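Anopheles gambiae adenosine kinase (Anopheles gambiae, PDB 3LOO) phosphorylates adenosine to AMP at the expense of ATP, as a high-affinity adenosine kinase of the pfkB carbohydrate kinase family, here bound to the two-adenosine compound AP4A. Local coordinates at residues D35-V40 / C139-T144; Q51-I56 / G145-L150; P64-L69 / S149-L154. All coordinates share one frame; numbering follows the deposited sequence.

Contact 1. Residues D35-V40 / C139-T144; sequences DISAVV and CAVLVT. With B4P (bis(adenosine)-5'-tetraphosphate), chain D.
The carboxylate of Asp35 has Val141 CG2 squarely over one face, 4.0 Å from Asp35 CG, and on that side, further out by Asp35 OD1, lies Cys139 CB at 3.5 Å. A ribose diol of bis(adenosine)-5'-tetraphosphate meets it edge-on, in its plane: hydroxyl O2E donates to Asp35 OD1 and O3E donates to Asp35 OD2, each at 2.6 Å. Asn313 ND2 also bonds to OD2, a second grip that should help fix the rotation of the group. A chi1 of -70° sets CG anti to the carbonyl carbon, and the oxygen edge is turned to the sugar. An aspartate suits this place because its short, flat, doubly accepting end matches two adjacent hydroxyls. Next to it, Cys139 points its sulfur to the same ligand; SG lies over one face of the imidazole part of the adenine, 3.6 Å from C8A, a small, soft neighbour.

Behind these groups two parallel strands are zipped by five backbone bonds, running from Ile36 N to Cys139 O (2.9 Å) through to Val40 N with Val143 O (2.9 Å). The face carrying Asp35, Ser37, Cys139 and Val141 differs in character from that of Ile36, Ala38, Ala140 and Leu142, which is purely apolar and packs partly on helix 64-73. Beta-branched Val141 suits an extended strand. Past the end of the first strand, Val40 extends the apolar side, its CG2 4.0 Å from Leu142 CB. An aspartate on a small beta sheet, clasping the sugar diol of the substrate, is characteristic of the lid of ribokinase-like (pfkB) kinases, and this adenosine probably occupies the nucleoside site.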
loop_
_atom_site.group_PDB
_atom_site.type_symbol
_atom_site.label_atom_id
_atom_site.label_comp_id
_atom_site.label_asym_id
_atom_site.label_seq_id
_atom_site.Cartn_x
_atom_site.Cartn_y
_atom_site.Cartn_z
ATOM N N ASP A 35 -7.751 9.097 -6.676
ATOM C CA ASP A 35 -8.202 8.154 -7.671
ATOM C C ASP A 35 -9.291 8.800 -8.520
ATOM O O ASP A 35 -10.201 9.477 -7.989
ATOM C CB ASP A 35 -8.731 6.859 -7.024
ATOM C CG ASP A 35 -7.616 5.991 -6.386
ATOM O OD1 ASP A 35 -6.402 6.254 -6.605
ATOM O OD2 ASP A 35 -7.979 5.010 -5.684
ATOM N N ILE A 36 -9.197 8.558 -9.832
ATOM C CA ILE A 36 -10.217 8.967 -10.782
ATOM C C ILE A 36 -10.783 7.690 -11.399
ATOM O O ILE A 36 -10.153 7.027 -12.219
ATOM C CB ILE A 36 -9.639 9.941 -11.842
ATOM C CG1 ILE A 36 -8.988 11.129 -11.165
ATOM C CG2 ILE A 36 -10.711 10.415 -12.811
ATOM C CD1 ILE A 36 -8.209 11.999 -12.107
ATOM N N SER A 37 -11.992 7.362 -10.991
ATOM C CA SER A 37 -12.526 6.041 -11.190
ATOM C C SER A 37 -13.704 6.053 -12.139
ATOM O O SER A 37 -14.607 6.829 -11.946
ATOM C CB SER A 37 -12.989 5.501 -9.841
ATOM O OG SER A 37 -13.302 4.124 -9.977
ATOM N N ALA A 38 -13.721 5.169 -13.130
ATOM C CA ALA A 38 -14.856 5.104 -14.068
ATOM C C ALA A 38 -15.059 3.742 -14.699
ATOM O O ALA A 38 -14.135 2.914 -14.792
ATOM C CB ALA A 38 -14.740 6.197 -15.176
ATOM N N VAL A 39 -16.291 3.514 -15.139
ATOM C CA VAL A 39 -16.599 2.374 -15.974
ATOM C C VAL A 39 -16.274 2.736 -17.413
ATOM O O VAL A 39 -16.672 3.782 -17.914
ATOM C CB VAL A 39 -18.068 1.917 -15.785
ATOM C CG1 VAL A 39 -18.472 0.882 -16.866
ATOM C CG2 VAL A 39 -18.220 1.350 -14.381
ATOM N N VAL A 40 -15.498 1.892 -18.074
ATOM C CA VAL A 40 -15.150 2.157 -19.459
ATOM C C VAL A 40 -15.167 0.854 -20.224
ATOM O O VAL A 40 -15.277 -0.219 -19.615
ATOM C CB VAL A 40 -13.741 2.829 -19.588
ATOM C CG1 VAL A 40 -13.595 3.996 -18.619
ATOM C CG2 VAL A 40 -12.616 1.816 -19.408
ATOM N N CYS A 139 -4.550 8.632 -9.874
ATOM C CA CYS A 139 -4.458 7.295 -10.412
ATOM C C CYS A 139 -5.763 7.006 -11.138
ATOM O O CYS A 139 -6.824 7.067 -10.530
ATOM C CB CYS A 139 -4.216 6.247 -9.292
ATOM S SG CYS A 139 -4.112 4.537 -9.927
ATOM N N ALA A 140 -5.674 6.748 -12.445
ATOM C CA ALA A 140 -6.808 6.284 -13.225
ATOM C C ALA A 140 -7.151 4.893 -12.752
ATOM O O ALA A 140 -6.262 4.031 -12.667
ATOM C CB ALA A 140 -6.446 6.267 -14.739
ATOM N N VAL A 141 -8.425 4.661 -12.436
ATOM C CA VAL A 141 -8.904 3.335 -12.073
ATOM C C VAL A 141 -10.021 2.995 -13.061
ATOM O O VAL A 141 -11.141 3.505 -12.944
ATOM C CB VAL A 141 -9.493 3.306 -10.647
ATOM C CG1 VAL A 141 -10.071 1.925 -10.338
ATOM C CG2 VAL A 141 -8.456 3.712 -9.575
ATOM N N LEU A 142 -9.707 2.173 -14.059
ATOM C CA LEU A 142 -10.634 1.890 -15.149
ATOM C C LEU A 142 -11.275 0.543 -14.935
ATOM O O LEU A 142 -10.581 -0.470 -14.844
ATOM C CB LEU A 142 -9.892 1.905 -16.491
ATOM C CG LEU A 142 -9.052 3.142 -16.754
ATOM C CD1 LEU A 142 -8.519 3.135 -18.166
ATOM C CD2 LEU A 142 -9.903 4.380 -16.511
ATOM N N VAL A 143 -12.599 0.539 -14.851
ATOM C CA VAL A 143 -13.360 -0.693 -14.650
ATOM C C VAL A 143 -13.952 -1.180 -15.983
ATOM O O VAL A 143 -14.699 -0.450 -16.655
ATOM C CB VAL A 143 -14.475 -0.479 -13.610
ATOM C CG1 VAL A 143 -15.399 -1.688 -13.555
ATOM C CG2 VAL A 143 -13.870 -0.179 -12.258
ATOM N N THR A 144 -13.577 -2.395 -16.374
ATOM C CA THR A 144 -14.092 -3.034 -17.587
ATOM C C THR A 144 -14.511 -4.447 -17.216
ATOM O O THR A 144 -13.658 -5.284 -16.880
ATOM C CB THR A 144 -13.054 -3.100 -18.702
ATOM O OG1 THR A 144 -12.682 -1.770 -19.091
ATOM C CG2 THR A 144 -13.643 -3.794 -19.905
HETATM P PA B4P D . -6.407 -2.192 -6.178
HETATM O O1A B4P D . -7.895 -1.886 -6.127
HETATM O O2A B4P D . -5.795 -2.493 -7.545
HETATM O O3A B4P D . -6.222 -3.562 -5.361
HETATM P PB B4P D . -5.259 -3.653 -4.094
HETATM O O1B B4P D . -5.815 -2.858 -2.911
HETATM O O2B B4P D . -3.790 -3.525 -4.464
HETATM O O3B B4P D . -5.791 -5.225 -3.988
HETATM P PG B4P D . -4.915 -6.574 -4.072
HETATM O O1G B4P D . -4.877 -7.140 -5.450
HETATM O O2G B4P D . -3.561 -6.248 -3.472
HETATM O O3G B4P D . -5.664 -7.589 -3.085
HETATM P PD B4P D . -6.523 -8.920 -3.389
HETATM O O1D B4P D . -7.324 -8.682 -4.616
HETATM O O2D B4P D . -5.699 -10.169 -3.250
HETATM O O5E B4P D . -5.563 -1.042 -5.400
HETATM C C5E B4P D . -6.045 0.248 -5.708
HETATM C C4E B4P D . -5.202 1.371 -5.177
HETATM O O4E B4P D . -3.856 1.334 -5.654
HETATM C C3E B4P D . -5.759 2.658 -5.718
HETATM O O3E B4P D . -6.457 3.256 -4.608
HETATM C C2E B4P D . -4.538 3.490 -6.096
HETATM O O2E B4P D . -4.516 4.817 -5.556
HETATM C C1E B4P D . -3.349 2.642 -5.605
HETATM N N9A B4P D . -2.215 2.786 -6.534
HETATM C C8A B4P D . -2.128 2.382 -7.835
HETATM N N7A B4P D . -0.895 2.736 -8.305
HETATM C C5A B4P D . -0.215 3.392 -7.319
HETATM C C6A B4P D . 1.061 3.967 -7.201
HETATM N N6A B4P D . 1.958 4.015 -8.235
HETATM N N1A B4P D . 1.409 4.556 -6.029
HETATM C C2A B4P D . 0.571 4.549 -4.962
HETATM N N3A B4P D . -0.648 3.992 -5.046
HETATM C C4A B4P D . -1.055 3.404 -6.201
HETATM O O5F B4P D . -7.541 -8.817 -2.155
HETATM C C5F B4P D . -7.098 -8.538 -0.832
HETATM C C4F B4P D . -8.215 -8.998 0.104
HETATM O O4F B4P D . -9.502 -8.507 -0.312
HETATM C C3F B4P D . -8.390 -10.506 0.043
HETATM O O3F B4P D . -7.402 -11.134 0.850
HETATM C C2F B4P D . -9.806 -10.684 0.556
HETATM O O2F B4P D . -9.828 -10.663 1.997
HETATM C C1F B4P D . -10.534 -9.462 -0.034
HETATM N N9B B4P D . -11.147 -9.891 -1.331
HETATM C C8B B4P D . -10.657 -9.638 -2.561
HETATM N N7B B4P D . -11.447 -10.179 -3.520
HETATM C C5B B4P D . -12.479 -10.805 -2.916
HETATM C C6B B4P D . -13.582 -11.540 -3.341
HETATM N N6B B4P D . -13.778 -11.726 -4.671
HETATM N N1B B4P D . -14.461 -12.042 -2.419
HETATM C C2B B4P D . -14.271 -11.855 -1.089
HETATM N N3B B4P D . -13.201 -11.155 -0.614
HETATM C C4B B4P D . -12.277 -10.619 -1.470
#

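Contact 2. Residues Q51-I56 / G145-L150; sequences QPNNAI and GTQRSL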
loop_
_atom_site.group_PDB
_atom_site.type_symbol
_atom_site.label_atom_id
_atom_site.label_comp_id
_atom_site.label_asym_id
_atom_site.label_seq_id
_atom_site.Cartn_x
_atom_site.Cartn_y
_atom_site.Cartn_z
ATOM N N GLN A 51 -3.466 -2.615 -20.733
ATOM C CA GLN A 51 -3.960 -3.981 -20.663
ATOM C C GLN A 51 -5.062 -4.038 -19.631
ATOM O O GLN A 51 -5.008 -3.320 -18.639
ATOM C CB GLN A 51 -2.852 -4.934 -20.194
ATOM C CG GLN A 51 -1.523 -4.811 -20.925
ATOM C CD GLN A 51 -1.650 -5.099 -22.406
ATOM O OE1 GLN A 51 -2.444 -5.953 -22.824
ATOM N NE2 GLN A 51 -0.873 -4.378 -23.215
ATOM N N PRO A 52 -6.047 -4.935 -19.820
ATOM C CA PRO A 52 -6.954 -5.120 -18.675
ATOM C C PRO A 52 -6.155 -5.743 -17.526
ATOM O O PRO A 52 -5.055 -6.258 -17.762
ATOM C CB PRO A 52 -8.022 -6.094 -19.209
ATOM C CG PRO A 52 -7.399 -6.750 -20.430
ATOM C CD PRO A 52 -6.401 -5.769 -20.990
ATOM N N ASN A 53 -6.665 -5.664 -16.302
ATOM C CA ASN A 53 -6.075 -6.420 -15.192
ATOM C C ASN A 53 -4.578 -6.087 -14.950
ATOM O O ASN A 53 -3.755 -6.979 -14.834
ATOM C CB ASN A 53 -6.280 -7.917 -15.477
ATOM C CG ASN A 53 -6.181 -8.784 -14.239
ATOM O OD1 ASN A 53 -6.766 -8.481 -13.197
ATOM N ND2 ASN A 53 -5.472 -9.914 -14.365
ATOM N N ASN A 54 -4.226 -4.804 -14.892
ATOM C CA ASN A 54 -2.828 -4.387 -14.831
ATOM C C ASN A 54 -2.673 -3.048 -14.080
ATOM O O ASN A 54 -3.651 -2.317 -13.923
ATOM C CB ASN A 54 -2.322 -4.218 -16.269
ATOM C CG ASN A 54 -0.804 -4.198 -16.378
ATOM O OD1 ASN A 54 -0.093 -4.661 -15.483
ATOM N ND2 ASN A 54 -0.296 -3.659 -17.499
ATOM N N ALA A 55 -1.451 -2.730 -13.637
ATOM C CA ALA A 55 -1.147 -1.444 -13.008
ATOM C C ALA A 55 0.130 -0.906 -13.596
ATOM O O ALA A 55 1.129 -1.622 -13.657
ATOM C CB ALA A 55 -0.995 -1.602 -11.493
ATOM N N ILE A 56 0.114 0.358 -14.003
ATOM C CA ILE A 56 1.257 0.978 -14.643
ATOM C C ILE A 56 1.450 2.366 -14.104
ATOM O O ILE A 56 0.563 2.921 -13.437
ATOM C CB ILE A 56 1.107 1.055 -16.212
ATOM C CG1 ILE A 56 -0.037 2.033 -16.600
ATOM C CG2 ILE A 56 0.922 -0.370 -16.828
ATOM C CD1 ILE A 56 -0.238 2.311 -18.110
ATOM N N GLY A 145 -15.823 -4.688 -17.271
ATOM C CA GLY A 145 -16.415 -5.934 -16.789
ATOM C C GLY A 145 -16.059 -6.095 -15.325
ATOM O O GLY A 145 -16.327 -5.199 -14.531
ATOM N N THR A 146 -15.436 -7.225 -14.978
ATOM C CA THR A 146 -14.968 -7.489 -13.599
ATOM C C THR A 146 -13.444 -7.281 -13.452
ATOM O O THR A 146 -12.847 -7.589 -12.413
ATOM C CB THR A 146 -15.337 -8.920 -13.131
ATOM O OG1 THR A 146 -14.669 -9.870 -13.975
ATOM C CG2 THR A 146 -16.851 -9.151 -13.209
ATOM N N GLN A 147 -12.823 -6.751 -14.501
ATOM C CA GLN A 147 -11.403 -6.416 -14.487
ATOM C C GLN A 147 -11.167 -4.935 -14.164
ATOM O O GLN A 147 -12.055 -4.089 -14.356
ATOM C CB GLN A 147 -10.787 -6.787 -15.834
ATOM C CG GLN A 147 -11.086 -8.230 -16.244
ATOM C CD GLN A 147 -10.005 -8.791 -17.138
ATOM O OE1 GLN A 147 -9.941 -8.477 -18.336
ATOM N NE2 GLN A 147 -9.141 -9.632 -16.565
ATOM N N ARG A 148 -9.977 -4.639 -13.644
ATOM C CA ARG A 148 -9.564 -3.272 -13.318
ATOM C C ARG A 148 -8.214 -3.022 -13.918
ATOM O O ARG A 148 -7.359 -3.917 -13.931
ATOM C CB ARG A 148 -9.484 -3.049 -11.806
ATOM C CG ARG A 148 -10.816 -3.070 -11.135
ATOM C CD ARG A 148 -10.705 -3.163 -9.623
ATOM N NE ARG A 148 -11.468 -2.050 -9.101
ATOM C CZ ARG A 148 -10.914 -0.957 -8.599
ATOM N NH1 ARG A 148 -11.697 0.033 -8.176
ATOM N NH2 ARG A 148 -9.585 -0.861 -8.500
ATOM N N SER A 149 -8.040 -1.816 -14.436
ATOM C CA SER A 149 -6.766 -1.362 -14.968
ATOM C C SER A 149 -6.418 0.020 -14.395
ATOM O O SER A 149 -7.240 0.961 -14.435
ATOM C CB SER A 149 -6.852 -1.292 -16.481
ATOM O OG SER A 149 -5.566 -1.182 -17.053
ATOM N N LEU A 150 -5.190 0.153 -13.919
ATOM C CA LEU A 150 -4.782 1.311 -13.117
ATOM C C LEU A 150 -3.653 2.010 -13.817
ATOM O O LEU A 150 -2.772 1.345 -14.357
ATOM C CB LEU A 150 -4.299 0.842 -11.734
ATOM C CG LEU A 150 -5.245 0.673 -10.544
ATOM C CD1 LEU A 150 -6.669 0.287 -10.895
ATOM C CD2 LEU A 150 -4.644 -0.304 -9.467
HETATM O O HOH W 1 -2.951 -0.576 -16.489
#
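Gln147 lies side by side with Pro52 and crosses Asn53 at about a right angle, where the outer strand 54-57 of the lid sheet joins strand 147-153 in parallel. The glutamine's amide straddles the two residues: OE1 sits 3.2 Å from Pro52 CB, while NE2 comes to 3.5 Å from Asn53 CB. The two amide planes are only 21° apart, and NE2 also lies over the face of the Asn53 amide, near its CG. Asn53 has a left-handed backbone conformation, which asparagine tolerates better than most residues, and this turns the chain into the strand.

Beyond the turn, Leu150 N donates to Asn54 O at 2.9 Å and Ile56 N to Leu150 O at 3.1 Å. Ala55 and Leu150 stand next to each other on one face, CB to CB 4.1 Å; the small methyl lets the leucine lie close. Arg148 leaves the strand on the side away from 51-56, and its NH2 makes a salt bridge with O1A of the bound bis(adenosine)-5'-tetraphosphate and a hydrogen bond with Asn313 OD1.

Ser149 faces the other side. With OG anti to the backbone N (chi1 -165°), its hydroxyl donates to Gln51 O at 2.7 Å, tying down the loop that precedes the strand, and it accepts a bond from a water that also donates to Leu150 O at 2.9 Å.

Contact 3. Residues P64-L69 / S149-L154; sequences PMYQEL and SLCANL. With B4P (bis(adenosine)-5'-tetraphosphate), chain D.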
loop_
_atom_site.group_PDB
_atom_site.type_symbol
_atom_site.label_atom_id
_atom_site.label_comp_id
_atom_site.label_asym_id
_atom_site.label_seq_id
_atom_site.Cartn_x
_atom_site.Cartn_y
_atom_site.Cartn_z
ATOM N N PRO A 64 -3.575 12.673 -21.441
ATOM C CA PRO A 64 -4.906 13.131 -21.856
ATOM C C PRO A 64 -6.026 12.264 -21.331
ATOM O O PRO A 64 -7.190 12.644 -21.423
ATOM C CB PRO A 64 -4.843 13.065 -23.404
ATOM C CG PRO A 64 -3.348 13.239 -23.704
ATOM C CD PRO A 64 -2.705 12.416 -22.618
ATOM N N MET A 65 -5.693 11.094 -20.796
ATOM C CA MET A 65 -6.729 10.181 -20.306
ATOM C C MET A 65 -7.498 10.707 -19.080
ATOM O O MET A 65 -8.708 10.442 -18.932
ATOM C CB MET A 65 -6.106 8.823 -20.012
ATOM C CG MET A 65 -7.096 7.747 -19.682
ATOM S SD MET A 65 -6.306 6.195 -19.209
ATOM C CE MET A 65 -5.006 6.755 -18.065
ATOM N N TYR A 66 -6.798 11.436 -18.199
ATOM C CA TYR A 66 -7.410 11.944 -16.943
ATOM C C TYR A 66 -8.609 12.902 -17.220
ATOM O O TYR A 66 -9.745 12.655 -16.762
ATOM C CB TYR A 66 -6.324 12.529 -16.006
ATOM C CG TYR A 66 -5.292 11.450 -15.661
ATOM C CD1 TYR A 66 -5.593 10.453 -14.732
ATOM C CD2 TYR A 66 -4.076 11.375 -16.340
ATOM C CE1 TYR A 66 -4.675 9.448 -14.432
ATOM C CE2 TYR A 66 -3.160 10.373 -16.061
ATOM C CZ TYR A 66 -3.467 9.415 -15.107
ATOM O OH TYR A 66 -2.595 8.419 -14.827
ATOM N N GLN A 67 -8.386 13.931 -18.036
ATOM C CA GLN A 67 -9.474 14.854 -18.397
ATOM C C GLN A 67 -10.599 14.134 -19.145
ATOM O O GLN A 67 -11.789 14.444 -18.939
ATOM C CB GLN A 67 -8.944 15.998 -19.251
ATOM C CG GLN A 67 -9.980 17.046 -19.608
ATOM C CD GLN A 67 -9.504 18.033 -20.668
ATOM O OE1 GLN A 67 -8.304 18.169 -20.927
ATOM N NE2 GLN A 67 -10.448 18.742 -21.279
ATOM N N GLU A 68 -10.230 13.182 -20.009
ATOM C CA GLU A 68 -11.204 12.410 -20.747
ATOM C C GLU A 68 -12.090 11.586 -19.819
ATOM O O GLU A 68 -13.314 11.504 -20.031
ATOM C CB GLU A 68 -10.505 11.532 -21.784
ATOM C CG GLU A 68 -11.438 10.692 -22.619
ATOM C CD GLU A 68 -10.758 10.012 -23.805
ATOM O OE1 GLU A 68 -9.530 10.194 -24.058
ATOM O OE2 GLU A 68 -11.478 9.276 -24.484
ATOM N N LEU A 69 -11.481 10.980 -18.786
ATOM C CA LEU A 69 -12.249 10.262 -17.761
ATOM C C LEU A 69 -13.215 11.217 -17.035
ATOM O O LEU A 69 -14.373 10.886 -16.817
ATOM C CB LEU A 69 -11.340 9.575 -16.711
ATOM C CG LEU A 69 -10.418 8.449 -17.180
ATOM C CD1 LEU A 69 -9.529 7.981 -16.021
ATOM C CD2 LEU A 69 -11.214 7.294 -17.760
ATOM N N SER A 149 -8.040 -1.816 -14.436
ATOM C CA SER A 149 -6.766 -1.362 -14.968
ATOM C C SER A 149 -6.418 0.020 -14.395
ATOM O O SER A 149 -7.240 0.961 -14.435
ATOM C CB SER A 149 -6.852 -1.292 -16.481
ATOM O OG SER A 149 -5.566 -1.182 -17.053
ATOM N N LEU A 150 -5.190 0.153 -13.919
ATOM C CA LEU A 150 -4.782 1.311 -13.117
ATOM C C LEU A 150 -3.653 2.010 -13.817
ATOM O O LEU A 150 -2.772 1.345 -14.357
ATOM C CB LEU A 150 -4.299 0.842 -11.734
ATOM C CG LEU A 150 -5.245 0.673 -10.544
ATOM C CD1 LEU A 150 -6.669 0.287 -10.895
ATOM C CD2 LEU A 150 -4.644 -0.304 -9.467
ATOM N N CYS A 151 -3.667 3.333 -13.811
ATOM C CA CYS A 151 -2.560 4.094 -14.393
ATOM C C CYS A 151 -2.295 5.285 -13.506
ATOM O O CYS A 151 -3.137 6.197 -13.419
ATOM C CB CYS A 151 -2.852 4.508 -15.857
ATOM S SG CYS A 151 -1.610 5.520 -16.625
ATOM N N ALA A 152 -1.131 5.245 -12.850
ATOM C CA ALA A 152 -0.759 6.198 -11.795
ATOM C C ALA A 152 0.128 7.305 -12.346
ATOM O O ALA A 152 1.214 7.044 -12.876
ATOM C CB ALA A 152 -0.026 5.470 -10.606
ATOM N N ASN A 153 -0.383 8.515 -12.244
ATOM C CA ASN A 153 0.287 9.730 -12.629
ATOM C C ASN A 153 0.763 10.338 -11.328
ATOM O O ASN A 153 -0.024 11.016 -10.620
ATOM C CB ASN A 153 -0.705 10.674 -13.324
ATOM C CG ASN A 153 -0.117 12.064 -13.589
ATOM O OD1 ASN A 153 1.091 12.219 -13.790
ATOM N ND2 ASN A 153 -0.972 13.070 -13.568
ATOM N N LEU A 154 2.021 10.037 -10.988
ATOM C CA LEU A 154 2.563 10.346 -9.653
ATOM C C LEU A 154 2.711 11.838 -9.402
ATOM O O LEU A 154 2.387 12.323 -8.312
ATOM C CB LEU A 154 3.904 9.643 -9.404
ATOM C CG LEU A 154 3.889 8.109 -9.303
ATOM C CD1 LEU A 154 5.241 7.587 -8.876
ATOM C CD2 LEU A 154 2.787 7.624 -8.278
HETATM P PA B4P D . -6.407 -2.192 -6.178
HETATM O O1A B4P D . -7.895 -1.886 -6.127
HETATM O O2A B4P D . -5.795 -2.493 -7.545
HETATM O O3A B4P D . -6.222 -3.562 -5.361
HETATM P PB B4P D . -5.259 -3.653 -4.094
HETATM O O1B B4P D . -5.815 -2.858 -2.911
HETATM O O2B B4P D . -3.790 -3.525 -4.464
HETATM O O3B B4P D . -5.791 -5.225 -3.988
HETATM P PG B4P D . -4.915 -6.574 -4.072
HETATM O O1G B4P D . -4.877 -7.140 -5.450
HETATM O O2G B4P D . -3.561 -6.248 -3.472
HETATM O O3G B4P D . -5.664 -7.589 -3.085
HETATM P PD B4P D . -6.523 -8.920 -3.389
HETATM O O1D B4P D . -7.324 -8.682 -4.616
HETATM O O2D B4P D . -5.699 -10.169 -3.250
HETATM O O5E B4P D . -5.563 -1.042 -5.400
HETATM C C5E B4P D . -6.045 0.248 -5.708
HETATM C C4E B4P D . -5.202 1.371 -5.177
HETATM O O4E B4P D . -3.856 1.334 -5.654
HETATM C C3E B4P D . -5.759 2.658 -5.718
HETATM O O3E B4P D . -6.457 3.256 -4.608
HETATM C C2E B4P D . -4.538 3.490 -6.096
HETATM O O2E B4P D . -4.516 4.817 -5.556
HETATM C C1E B4P D . -3.349 2.642 -5.605
HETATM N N9A B4P D . -2.215 2.786 -6.534
HETATM C C8A B4P D . -2.128 2.382 -7.835
HETATM N N7A B4P D . -0.895 2.736 -8.305
HETATM C C5A B4P D . -0.215 3.392 -7.319
HETATM C C6A B4P D . 1.061 3.967 -7.201
HETATM N N6A B4P D . 1.958 4.015 -8.235
HETATM N N1A B4P D . 1.409 4.556 -6.029
HETATM C C2A B4P D . 0.571 4.549 -4.962
HETATM N N3A B4P D . -0.648 3.992 -5.046
HETATM C C4A B4P D . -1.055 3.404 -6.201
HETATM O O5F B4P D . -7.541 -8.817 -2.155
HETATM C C5F B4P D . -7.098 -8.538 -0.832
HETATM C C4F B4P D . -8.215 -8.998 0.104
HETATM O O4F B4P D . -9.502 -8.507 -0.312
HETATM C C3F B4P D . -8.390 -10.506 0.043
HETATM O O3F B4P D . -7.402 -11.134 0.850
HETATM C C2F B4P D . -9.806 -10.684 0.556
HETATM O O2F B4P D . -9.828 -10.663 1.997
HETATM C C1F B4P D . -10.534 -9.462 -0.034
HETATM N N9B B4P D . -11.147 -9.891 -1.331
HETATM C C8B B4P D . -10.657 -9.638 -2.561
HETATM N N7B B4P D . -11.447 -10.179 -3.520
HETATM C C5B B4P D . -12.479 -10.805 -2.916
HETATM C C6B B4P D . -13.582 -11.540 -3.341
HETATM N N6B B4P D . -13.778 -11.726 -4.671
HETATM N N1B B4P D . -14.461 -12.042 -2.419
HETATM C C2B B4P D . -14.271 -11.855 -1.089
HETATM N N3B B4P D . -13.201 -11.155 -0.614
HETATM C C4B B4P D . -12.277 -10.619 -1.470
#
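Met65 runs out from its helix with an extended chain until chi3 (45°) bends the terminal methyl back, so that CE meets Cys151 CB at 3.8 Å. Tyr66, the next residue, keeps CG beside its backbone N (chi1 -59°) and sends its ring straight at the strand. Met65 CE lies loosely over one face of that ring, 4.2 Å above the plane and offset toward the rim. Flexible and unbranched, the methionine reaches in between ring and cysteine, while Cys151 is small enough to let both approach.

The phenol OH of Tyr66 donates to Cys151 O at 2.7 Å. This oxygen lies at the ring edge, in its plane, but the hydroxyl arrives 62° out of the carbonyl plane, which fits the use of the same oxygen by Ala140 N of the adjoining strand. A tyrosine is apt here, since its rigid ring bridges the distance from helix to sheet and still delivers a hydroxyl to a backbone acceptor. Asn153 CB approaches the OH end of the ring obliquely, 3.3 Å from Tyr66 OH.

On the opposite side of the strand, Ala152 CB is 3.4 Å from N6A of an adenine, so a small side chain borders the base. Helix 64-73 thus covers the apolar back of the lid sheet, its Tyr66 and Leu69 also reaching Ile36 on strand 33-39, while the front of strand 147-153 lines the pocket of the bound adenosine.

All three contacts build one five-stranded lid sheet, ordered 54-57, 147-153, 137-144, 33-39, 76-80. Contact 1 joins its inner strands 33-39 and 137-144, contact 2 adds the outer strand 54-57 to 147-153, and contact 3 lays helix 64-73 against that same strand, sharing Ser149 and Leu150 with contact 2. Centres of contacts 1 and 2 lie about 9 Å apart, of 1 and 3 about 8 Å, of 2 and 3 about 12 Å. Along the chain contact 1 interleaves with both others: the later hairpin pairs with 35-40 and 51-56 and is covered by helix 64-69. Asp35, Cys139, Leu150 and Ala152 border the ligand on one face; helix 64-73 packs on the other.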